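PDB 4DVE: biotin transporter BioY from Lactococcus lactis subsp. cremoris, which binds biotin within the membrane and probably serves as the substrate-binding S component of an energy-coupling factor (ECF) ABC transporter. Local coordinates for residues A[50-53]-A[54-58]; A[129-132]-A[133-137]; A[168-171]-A[172-176]; A[178-181]-A[182-186]. All coordinates share one frame; numbering follows the deposited sequence.

Interaction 1 (A[50-53]-A[54-58]); sequences LQNM and GIMMA. With BTN (biotin), chain D.
Asn52 and Met56 stand side by side and point the same way, an i/i+4 pair in the first turns of helix 52-80, one of the membrane helices of this all-helical S component. Met56, like Met53 and Met57, is present as selenomethionine. Its terminal CE lies alongside the carboxamide, 3.3 Å from Asn52 ND2, and the backbone bond from Met56 N to Asn52 O, 3.1 Å, joins the same two residues. Asn52 belongs to the biotin pocket: its CG sits between its own backbone N and carbonyl carbon (chi1 62°), which carries ND2 to 3.6 Å from biotin C6. Asn52 CB itself lies 4.0 Å from the ring sulfur S1 of biotin. The two ends of the amide are used differently, and this fixes its rotation: OD1 accepts from Lys176 NZ, and ND2 donates to Asp173 OD1. Replacing Asn52 by an alanine would remove the carboxamide and would probably leave Lys176 and Asp173 each short of a polar mate at the edge of the biotin site.

One residue further on, Met53 and Met57 repeat the i/i+4 spacing, with Met53 CG 4.3 Å from Met57 SE and a backbone bond of 3.1 Å from Met57 N to Met53 O. All three selenomethionines touch Thr180 of helix 170-189, whereas Ile55 meets Trp106 and Thr109 of helix 100-119. Ile55 CB rests 3.4 Å from Asn52 O, placed there by the helical backbone.

Interaction 2 (A[129-132]-A[133-137]); sequences FGEL and IIVLL
Phe129 and Ile133, one helical turn apart, cross obliquely, with the isoleucine laid over one face of the ring. Ile133 CG1 makes a CH-pi contact at 4.2 Å from the centroid of the Phe129 ring, 19° off the ring normal and displaced toward the rim. Ile133 CD1 extends the apolar contact to 3.7 Å from Phe129 CZ. The first torsion of Ile133 explains the approach: CG1 lies anti to the carbonyl carbon (chi1 -64°), a position that also puts it 3.3 Å from Phe129 O.

Backbone bonding is the regular i/i+4 pattern of an alpha-helix, here the beginning of helix 128-155, which is predicted to enter the membrane at about this point. Ile133 N donates to Phe129 O at 3.0 Å, Ile134 N to Gly130 O at 3.0 Å, and Val135 N to Glu131 O at 2.9 Å. The last bond of the series, Leu136 N to Leu132 O, is 2.8 Å.

Charge enters through buried Glu131, whose carboxylate is divided between two salt bridges to helix 170-189: OE1 pairs with Arg188 NH2 and OE2 with Arg185 NH1. On another flank, Ile134 packs against Phe116 and Leu117 of helix 100-119.

Interaction 3 (A[168-171]-A[172-176]); sequences VFIP and GDCIK. With BTN (biotin), chain D.
Asp173 OD1 is gripped by three donors: biotin N1, Lys176 NZ and Asn52 ND2. The site occupies the first turns of helix 170-189, whose N-terminal end forms a wall of the biotin pocket. Lys176 NZ makes a salt bridge to Asp173 OD1 at 2.7 Å, nearly in line with the carboxylate C-O bond. Biotin N1 donates to Asp173 OD1 at 3.0 Å, fairly straight (160°), while its bond to Asp173 OD2 is weaker. The carboxylate is directed back toward Phe169 and biotin N1 because Asp173 CG stands anti to the carbonyl carbon (chi1 -70°). Lys176 also reaches biotin O3 with a weak bond, so aspartate and lysine clasp neighbouring atoms of the ureido group; Lys176 NZ is held further by Ile49 O. Asp144 lies close to Asp173 OD2, a like-charge approach that may raise the proton affinity of one carboxylate.

Phe169 supplies the apolar floor. Its ring has biotin C4 3.6 Å above the centre of one face and Val168 CG1 3.6 Å above that of the other, so it is sandwiched, lying nearly parallel to the ureido ring of biotin. Asp173 N reaches Phe169 O at 2.9 Å and, one residue along, Cys174 N donates to Ile170 O at 2.8 Å. A water bridges the start of the helix, donating to Val168 O at 2.8 Å and accepting from Gly172 N at 2.9 Å.

Interaction 4 (A[178-181]-A[182-186]); sequences ILTV and VIVRR
Thr180 CG2 and Val184 CG1 meet at 4.1 Å as neighbours one turn apart in helix 170-189, a regular alpha-helical i/i+4 contact. Val184 CG1 lies anti to its carbonyl carbon, beside the backbone N (chi1 -42°), which brings it to 3.1 Å from Thr180 O. Next to this pair, Val181 and Arg185 run alongside one another, with Arg185 CD 3.8 Å from Val181 CG1.

The backbone bond from Val184 N to Thr180 O, 2.9 Å, sets the threonine-valine pair; Val182 N to Ile178 O at 3.0 Å, almost straight (173°), and Ile183 N to Leu179 O at 2.8 Å continue the i/i+4 ladder. Thr180 OG1 turns back to bond with Lys176 O, which fixes the direction of its methyl. Further out, Val184 packs against Leu61 of helix 52-80 and Glu131 of helix 128-155; a glycine in its place would probably open a gap between those helices and leave Thr180 CG2 without this neighbour. The bent Arg185 chain carries its guanidinium to Glu131, and to the carbonyls of Ser125 and Ile122, tethering the loop ahead of helix 128-155. Val182 CG1 sits 3.9 Å above the centre of the Arg186 guanidinium plane.

Interactions 3 and 4 are successive parts of helix 170-189, their centres 15 Å apart, and the other two contacts pack on it. Interaction 1 joins interaction 3 at the biotin head group, where Asn52 OD1 lies 2.9 Å from Lys176 NZ and Asn52 ND2 3.1 Å from Asp173 OD1; both contacts touch the ligand. Further along, Met57 CG of interaction 1 packs 3.5 Å from Thr180 OG1 of interaction 4. Interaction 2 is fastened to interaction 4 by the salt bridge of Glu131 OE2 with Arg185 NH1 (2.8 Å), away from the pocket, and reaches interaction 1 through Val135 CG1, 4.0 Å from Met56 SE.

Interaction 1 (A[50-53]-A[54-58])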
loop_
_atom_site.group_PDB
_atom_site.type_symbol
_atom_site.label_atom_id
_atom_site.label_comp_id
_atom_site.label_asym_id
_atom_site.label_seq_id
_atom_site.Cartn_x
_atom_site.Cartn_y
_atom_site.Cartn_z
ATOM N N LEU A 50 -5.851 -4.788 7.599
ATOM C CA LEU A 50 -4.669 -5.457 7.085
ATOM C C LEU A 50 -4.337 -5.039 5.649
ATOM O O LEU A 50 -3.192 -5.186 5.224
ATOM C CB LEU A 50 -4.851 -6.974 7.172
ATOM C CG LEU A 50 -3.641 -7.852 6.844
ATOM C CD1 LEU A 50 -2.404 -7.502 7.682
ATOM C CD2 LEU A 50 -4.006 -9.340 6.985
ATOM N N GLN A 51 -5.308 -4.493 4.916
ATOM C CA GLN A 51 -5.177 -4.339 3.460
ATOM C C GLN A 51 -4.045 -3.393 3.003
ATOM O O GLN A 51 -3.464 -3.577 1.921
ATOM C CB GLN A 51 -6.556 -3.950 2.887
ATOM C CG GLN A 51 -6.643 -3.776 1.410
ATOM C CD GLN A 51 -8.084 -3.708 0.899
ATOM O OE1 GLN A 51 -8.542 -4.607 0.160
ATOM N NE2 GLN A 51 -8.785 -2.646 1.247
ATOM N N ASN A 52 -3.725 -2.376 3.819
ATOM C CA ASN A 52 -2.630 -1.493 3.490
ATOM C C ASN A 52 -1.268 -2.201 3.381
ATOM O O ASN A 52 -0.367 -1.699 2.720
ATOM C CB ASN A 52 -2.565 -0.256 4.404
ATOM C CG ASN A 52 -2.329 -0.599 5.848
ATOM O OD1 ASN A 52 -2.909 -1.557 6.361
ATOM N ND2 ASN A 52 -1.488 0.202 6.530
HETATM N N MSE A 53 -1.117 -3.380 3.974
HETATM C CA MSE A 53 0.124 -4.144 3.798
HETATM C C MSE A 53 0.382 -4.498 2.324
HETATM O O MSE A 53 1.545 -4.488 1.842
HETATM C CB MSE A 53 0.052 -5.413 4.649
HETATM C CG MSE A 53 1.358 -6.205 4.529
HETATM SE SE MSE A 53 1.385 -7.740 5.775
HETATM C CE MSE A 53 0.106 -8.865 4.797
ATOM N N GLY A 54 -0.674 -4.881 1.610
ATOM C CA GLY A 54 -0.531 -5.249 0.199
ATOM C C GLY A 54 -0.086 -4.056 -0.649
ATOM O O GLY A 54 0.637 -4.218 -1.640
ATOM N N ILE A 55 -0.570 -2.876 -0.272
ATOM C CA ILE A 55 -0.189 -1.639 -0.902
ATOM C C ILE A 55 1.310 -1.414 -0.722
ATOM O O ILE A 55 1.981 -0.979 -1.642
ATOM C CB ILE A 55 -0.936 -0.411 -0.320
ATOM C CG1 ILE A 55 -2.463 -0.606 -0.368
ATOM C CG2 ILE A 55 -0.523 0.858 -1.073
ATOM C CD1 ILE A 55 -3.010 -0.947 -1.745
HETATM N N MSE A 56 1.820 -1.750 0.458
HETATM C CA MSE A 56 3.230 -1.578 0.775
HETATM C C MSE A 56 4.116 -2.493 -0.025
HETATM O O MSE A 56 5.238 -2.108 -0.400
HETATM C CB MSE A 56 3.509 -1.887 2.250
HETATM C CG MSE A 56 2.905 -0.867 3.170
HETATM SE SE MSE A 56 3.320 -1.317 5.052
HETATM C CE MSE A 56 1.680 -0.605 5.891
HETATM N N MSE A 57 3.654 -3.720 -0.255
HETATM C CA MSE A 57 4.442 -4.730 -0.968
HETATM C C MSE A 57 4.569 -4.533 -2.465
HETATM O O MSE A 57 5.558 -4.984 -3.069
HETATM C CB MSE A 57 3.774 -6.090 -0.776
HETATM C CG MSE A 57 3.891 -6.609 0.656
HETATM SE SE MSE A 57 2.625 -8.106 0.940
HETATM C CE MSE A 57 3.275 -9.222 -0.555
ATOM N N ALA A 58 3.567 -3.897 -3.076
ATOM C CA ALA A 58 3.444 -3.791 -4.538
ATOM C C ALA A 58 4.662 -3.157 -5.218
ATOM O O ALA A 58 5.171 -3.688 -6.219
ATOM C CB ALA A 58 2.170 -3.023 -4.905
HETATM C C11 BTN D . -11.010 1.842 3.714
HETATM O O11 BTN D . -11.127 0.623 3.451
HETATM O O12 BTN D . -12.006 2.579 3.681
HETATM C C10 BTN D . -9.641 2.458 4.059
HETATM C C9 BTN D . -9.244 2.266 5.525
HETATM C C8 BTN D . -7.896 2.965 5.817
HETATM C C7 BTN D . -7.328 2.534 7.179
HETATM C C2 BTN D . -5.985 3.172 7.486
HETATM S S1 BTN D . -4.707 2.556 6.375
HETATM C C6 BTN D . -3.431 3.130 7.474
HETATM C C5 BTN D . -3.948 2.968 8.926
HETATM N N1 BTN D . -3.587 1.680 9.460
HETATM C C3 BTN D . -4.638 0.902 9.697
HETATM O O3 BTN D . -4.597 -0.239 10.161
HETATM N N2 BTN D . -5.748 1.583 9.362
HETATM C C4 BTN D . -5.476 2.920 8.899
#

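Interaction 2 (A[129-132]-A[133-137])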
loop_
_atom_site.group_PDB
_atom_site.type_symbol
_atom_site.label_atom_id
_atom_site.label_comp_id
_atom_site.label_asym_id
_atom_site.label_seq_id
_atom_site.Cartn_x
_atom_site.Cartn_y
_atom_site.Cartn_z
ATOM N N PHE A 129 17.509 -3.088 6.085
ATOM C CA PHE A 129 17.095 -2.008 6.986
ATOM C C PHE A 129 16.772 -0.723 6.212
ATOM O O PHE A 129 15.773 -0.074 6.518
ATOM C CB PHE A 129 18.098 -1.716 8.116
ATOM C CG PHE A 129 17.529 -0.816 9.188
ATOM C CD1 PHE A 129 16.420 -1.215 9.929
ATOM C CD2 PHE A 129 18.077 0.435 9.437
ATOM C CE1 PHE A 129 15.869 -0.393 10.909
ATOM C CE2 PHE A 129 17.527 1.265 10.404
ATOM C CZ PHE A 129 16.421 0.852 11.144
ATOM N N GLY A 130 17.614 -0.369 5.235
ATOM C CA GLY A 130 17.285 0.680 4.258
ATOM C C GLY A 130 15.914 0.469 3.596
ATOM O O GLY A 130 15.097 1.387 3.516
ATOM N N GLU A 131 15.643 -0.747 3.155
ATOM C CA GLU A 131 14.361 -1.045 2.543
ATOM C C GLU A 131 13.209 -0.798 3.531
ATOM O O GLU A 131 12.178 -0.210 3.155
ATOM C CB GLU A 131 14.316 -2.492 2.036
ATOM C CG GLU A 131 13.011 -2.902 1.340
ATOM C CD GLU A 131 13.230 -3.956 0.257
ATOM O OE1 GLU A 131 12.253 -4.395 -0.409
ATOM O OE2 GLU A 131 14.395 -4.360 0.061
ATOM N N LEU A 132 13.391 -1.241 4.776
ATOM C CA LEU A 132 12.378 -1.084 5.819
ATOM C C LEU A 132 12.091 0.404 6.082
ATOM O O LEU A 132 10.945 0.800 6.242
ATOM C CB LEU A 132 12.787 -1.796 7.127
ATOM C CG LEU A 132 11.826 -1.648 8.325
ATOM C CD1 LEU A 132 10.397 -2.085 7.984
ATOM C CD2 LEU A 132 12.346 -2.405 9.554
ATOM N N ILE A 133 13.137 1.217 6.094
ATOM C CA ILE A 133 12.954 2.635 6.317
ATOM C C ILE A 133 12.183 3.289 5.160
ATOM O O ILE A 133 11.316 4.121 5.399
ATOM C CB ILE A 133 14.292 3.349 6.582
ATOM C CG1 ILE A 133 14.929 2.822 7.888
ATOM C CG2 ILE A 133 14.091 4.864 6.613
ATOM C CD1 ILE A 133 13.987 2.766 9.094
ATOM N N ILE A 134 12.495 2.914 3.920
ATOM C CA ILE A 134 11.737 3.400 2.748
ATOM C C ILE A 134 10.264 2.984 2.833
ATOM O O ILE A 134 9.339 3.800 2.592
ATOM C CB ILE A 134 12.382 2.931 1.416
ATOM C CG1 ILE A 134 13.761 3.575 1.252
ATOM C CG2 ILE A 134 11.491 3.247 0.200
ATOM C CD1 ILE A 134 14.653 2.808 0.273
ATOM N N VAL A 135 10.024 1.736 3.217
ATOM C CA VAL A 135 8.657 1.258 3.349
ATOM C C VAL A 135 7.928 2.016 4.470
ATOM O O VAL A 135 6.791 2.435 4.301
ATOM C CB VAL A 135 8.582 -0.279 3.549
ATOM C CG1 VAL A 135 7.154 -0.708 3.921
ATOM C CG2 VAL A 135 9.063 -1.004 2.279
ATOM N N LEU A 136 8.602 2.224 5.595
ATOM C CA LEU A 136 8.038 2.992 6.716
ATOM C C LEU A 136 7.688 4.417 6.267
ATOM O O LEU A 136 6.572 4.930 6.512
ATOM C CB LEU A 136 9.077 3.082 7.836
ATOM C CG LEU A 136 8.850 3.278 9.330
ATOM C CD1 LEU A 136 9.881 4.256 9.929
ATOM C CD2 LEU A 136 7.428 3.573 9.764
ATOM N N LEU A 137 8.642 5.060 5.596
ATOM C CA LEU A 137 8.446 6.454 5.206
ATOM C C LEU A 137 7.229 6.623 4.295
ATOM O O LEU A 137 6.373 7.509 4.530
ATOM C CB LEU A 137 9.697 7.007 4.554
ATOM C CG LEU A 137 10.009 8.483 4.473
ATOM C CD1 LEU A 137 10.025 9.161 5.856
ATOM C CD2 LEU A 137 11.396 8.616 3.806
#

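Interaction 3 (A[168-171]-A[172-176])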
loop_
_atom_site.group_PDB
_atom_site.type_symbol
_atom_site.label_atom_id
_atom_site.label_comp_id
_atom_site.label_asym_id
_atom_site.label_seq_id
_atom_site.Cartn_x
_atom_site.Cartn_y
_atom_site.Cartn_z
ATOM N N VAL A 168 -2.536 5.316 17.059
ATOM C CA VAL A 168 -3.144 3.992 17.204
ATOM C C VAL A 168 -2.799 3.026 16.058
ATOM O O VAL A 168 -2.775 1.821 16.292
ATOM C CB VAL A 168 -4.698 4.054 17.348
ATOM C CG1 VAL A 168 -5.405 4.219 15.990
ATOM C CG2 VAL A 168 -5.229 2.835 18.056
ATOM N N PHE A 169 -2.554 3.557 14.850
ATOM C CA PHE A 169 -2.232 2.729 13.678
ATOM C C PHE A 169 -0.774 2.312 13.582
ATOM O O PHE A 169 -0.464 1.379 12.830
ATOM C CB PHE A 169 -2.652 3.405 12.371
ATOM C CG PHE A 169 -4.115 3.709 12.308
ATOM C CD1 PHE A 169 -5.059 2.713 12.574
ATOM C CD2 PHE A 169 -4.552 4.994 12.048
ATOM C CE1 PHE A 169 -6.419 3.009 12.588
ATOM C CE2 PHE A 169 -5.901 5.289 12.041
ATOM C CZ PHE A 169 -6.843 4.299 12.322
ATOM N N ILE A 170 0.101 2.971 14.343
ATOM C CA ILE A 170 1.540 2.823 14.167
ATOM C C ILE A 170 2.080 1.407 14.484
ATOM O O ILE A 170 2.849 0.861 13.705
ATOM C CB ILE A 170 2.333 3.906 14.951
ATOM C CG1 ILE A 170 2.096 5.295 14.326
ATOM C CG2 ILE A 170 3.842 3.566 15.034
ATOM C CD1 ILE A 170 2.570 5.465 12.890
ATOM N N PRO A 171 1.674 0.816 15.615
ATOM C CA PRO A 171 2.184 -0.524 15.940
ATOM C C PRO A 171 1.846 -1.584 14.889
ATOM O O PRO A 171 2.731 -2.378 14.480
ATOM C CB PRO A 171 1.509 -0.866 17.278
ATOM C CG PRO A 171 0.936 0.403 17.789
ATOM C CD PRO A 171 0.819 1.384 16.673
ATOM N N GLY A 172 0.584 -1.592 14.471
ATOM C CA GLY A 172 0.112 -2.500 13.423
ATOM C C GLY A 172 0.772 -2.173 12.079
ATOM O O GLY A 172 1.168 -3.077 11.344
ATOM N N ASP A 173 0.930 -0.888 11.771
ATOM C CA ASP A 173 1.565 -0.490 10.504
ATOM C C ASP A 173 3.067 -0.843 10.447
ATOM O O ASP A 173 3.566 -1.229 9.367
ATOM C CB ASP A 173 1.314 0.974 10.156
ATOM C CG ASP A 173 -0.153 1.249 9.759
ATOM O OD1 ASP A 173 -0.933 0.276 9.587
ATOM O OD2 ASP A 173 -0.552 2.447 9.647
ATOM N N CYS A 174 3.753 -0.760 11.593
ATOM C CA CYS A 174 5.158 -1.163 11.679
ATOM C C CYS A 174 5.346 -2.660 11.499
ATOM O O CYS A 174 6.277 -3.083 10.781
ATOM C CB CYS A 174 5.803 -0.722 13.001
ATOM S SG CYS A 174 6.180 1.040 13.005
ATOM N N ILE A 175 4.475 -3.449 12.131
ATOM C CA ILE A 175 4.449 -4.896 11.907
ATOM C C ILE A 175 4.236 -5.211 10.413
ATOM O O ILE A 175 4.935 -6.076 9.864
ATOM C CB ILE A 175 3.376 -5.611 12.749
ATOM C CG1 ILE A 175 3.731 -5.570 14.241
ATOM C CG2 ILE A 175 3.205 -7.066 12.314
ATOM C CD1 ILE A 175 2.504 -5.783 15.113
ATOM N N LYS A 176 3.292 -4.523 9.778
ATOM C CA LYS A 176 3.019 -4.720 8.339
ATOM C C LYS A 176 4.226 -4.377 7.496
ATOM O O LYS A 176 4.504 -5.073 6.540
ATOM C CB LYS A 176 1.820 -3.905 7.840
ATOM C CG LYS A 176 0.472 -4.332 8.435
ATOM C CD LYS A 176 -0.592 -3.248 8.214
ATOM C CE LYS A 176 -1.571 -3.116 9.364
ATOM N NZ LYS A 176 -2.477 -1.954 9.186
HETATM C C11 BTN D . -11.010 1.842 3.714
HETATM O O11 BTN D . -11.127 0.623 3.451
HETATM O O12 BTN D . -12.006 2.579 3.681
HETATM C C10 BTN D . -9.641 2.458 4.059
HETATM C C9 BTN D . -9.244 2.266 5.525
HETATM C C8 BTN D . -7.896 2.965 5.817
HETATM C C7 BTN D . -7.328 2.534 7.179
HETATM C C2 BTN D . -5.985 3.172 7.486
HETATM S S1 BTN D . -4.707 2.556 6.375
HETATM C C6 BTN D . -3.431 3.130 7.474
HETATM C C5 BTN D . -3.948 2.968 8.926
HETATM N N1 BTN D . -3.587 1.680 9.460
HETATM C C3 BTN D . -4.638 0.902 9.697
HETATM O O3 BTN D . -4.597 -0.239 10.161
HETATM N N2 BTN D . -5.748 1.583 9.362
HETATM C C4 BTN D . -5.476 2.920 8.899
HETATM O O HOH W 1 -2.121 -0.604 15.098
HETATM O O HOH W 2 -2.574 -0.575 12.248
#

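Interaction 4 (A[178-181]-A[182-186])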
loop_
_atom_site.group_PDB
_atom_site.type_symbol
_atom_site.label_atom_id
_atom_site.label_comp_id
_atom_site.label_asym_id
_atom_site.label_seq_id
_atom_site.Cartn_x
_atom_site.Cartn_y
_atom_site.Cartn_z
ATOM N N ILE A 178 7.412 -4.425 8.433
ATOM C CA ILE A 178 8.450 -5.414 8.709
ATOM C C ILE A 178 8.153 -6.689 7.926
ATOM O O ILE A 178 9.062 -7.281 7.312
ATOM C CB ILE A 178 8.549 -5.846 10.204
ATOM C CG1 ILE A 178 8.916 -4.714 11.177
ATOM C CG2 ILE A 178 9.548 -6.963 10.390
ATOM C CD1 ILE A 178 9.871 -3.680 10.671
ATOM N N LEU A 179 6.904 -7.142 7.987
ATOM C CA LEU A 179 6.513 -8.356 7.256
ATOM C C LEU A 179 6.646 -8.134 5.752
ATOM O O LEU A 179 6.999 -9.064 5.010
ATOM C CB LEU A 179 5.072 -8.775 7.594
ATOM C CG LEU A 179 4.878 -9.396 8.980
ATOM C CD1 LEU A 179 3.394 -9.458 9.355
ATOM C CD2 LEU A 179 5.517 -10.784 9.011
ATOM N N THR A 180 6.327 -6.912 5.307
ATOM C CA THR A 180 6.522 -6.528 3.900
ATOM C C THR A 180 7.973 -6.747 3.453
ATOM O O THR A 180 8.225 -7.409 2.444
ATOM C CB THR A 180 6.092 -5.069 3.622
ATOM O OG1 THR A 180 4.656 -4.960 3.703
ATOM C CG2 THR A 180 6.569 -4.606 2.226
ATOM N N VAL A 181 8.923 -6.223 4.213
ATOM C CA VAL A 181 10.332 -6.359 3.842
ATOM C C VAL A 181 10.752 -7.836 3.835
ATOM O O VAL A 181 11.352 -8.311 2.852
ATOM C CB VAL A 181 11.251 -5.481 4.701
ATOM C CG1 VAL A 181 12.739 -5.686 4.323
ATOM C CG2 VAL A 181 10.840 -4.021 4.541
ATOM N N VAL A 182 10.389 -8.572 4.892
ATOM C CA VAL A 182 10.710 -10.007 4.973
ATOM C C VAL A 182 10.133 -10.781 3.773
ATOM O O VAL A 182 10.857 -11.510 3.079
ATOM C CB VAL A 182 10.180 -10.652 6.281
ATOM C CG1 VAL A 182 10.428 -12.156 6.268
ATOM C CG2 VAL A 182 10.839 -10.020 7.513
ATOM N N ILE A 183 8.835 -10.614 3.527
ATOM C CA ILE A 183 8.158 -11.311 2.430
ATOM C C ILE A 183 8.722 -10.938 1.046
ATOM O O ILE A 183 9.085 -11.838 0.252
ATOM C CB ILE A 183 6.644 -11.101 2.476
ATOM C CG1 ILE A 183 6.043 -11.828 3.687
ATOM C CG2 ILE A 183 5.956 -11.608 1.215
ATOM C CD1 ILE A 183 4.629 -11.339 4.008
ATOM N N VAL A 184 8.847 -9.639 0.764
ATOM C CA VAL A 184 9.308 -9.241 -0.558
ATOM C C VAL A 184 10.772 -9.612 -0.818
ATOM O O VAL A 184 11.083 -10.037 -1.939
ATOM C CB VAL A 184 9.009 -7.778 -0.974
ATOM C CG1 VAL A 184 7.604 -7.354 -0.566
ATOM C CG2 VAL A 184 10.067 -6.841 -0.472
ATOM N N ARG A 185 11.652 -9.481 0.180
ATOM C CA ARG A 185 13.075 -9.836 -0.018
ATOM C C ARG A 185 13.204 -11.340 -0.311
ATOM O O ARG A 185 13.984 -11.734 -1.179
ATOM C CB ARG A 185 13.995 -9.486 1.170
ATOM C CG ARG A 185 13.874 -8.121 1.808
ATOM C CD ARG A 185 14.837 -7.029 1.400
ATOM N NE ARG A 185 16.211 -7.422 1.412
ATOM C CZ ARG A 185 17.194 -6.696 0.897
ATOM N NH1 ARG A 185 16.975 -5.491 0.363
ATOM N NH2 ARG A 185 18.417 -7.182 0.921
ATOM N N ARG A 186 12.448 -12.172 0.409
ATOM C CA ARG A 186 12.354 -13.603 0.083
ATOM C C ARG A 186 11.855 -13.877 -1.336
ATOM O O ARG A 186 12.466 -14.662 -2.072
ATOM C CB ARG A 186 11.452 -14.365 1.060
ATOM C CG ARG A 186 12.200 -15.076 2.159
ATOM C CD ARG A 186 11.259 -15.521 3.266
ATOM N NE ARG A 186 11.957 -15.657 4.546
ATOM C CZ ARG A 186 11.366 -15.910 5.712
ATOM N NH1 ARG A 186 10.042 -16.054 5.791
ATOM N NH2 ARG A 186 12.112 -16.015 6.812
#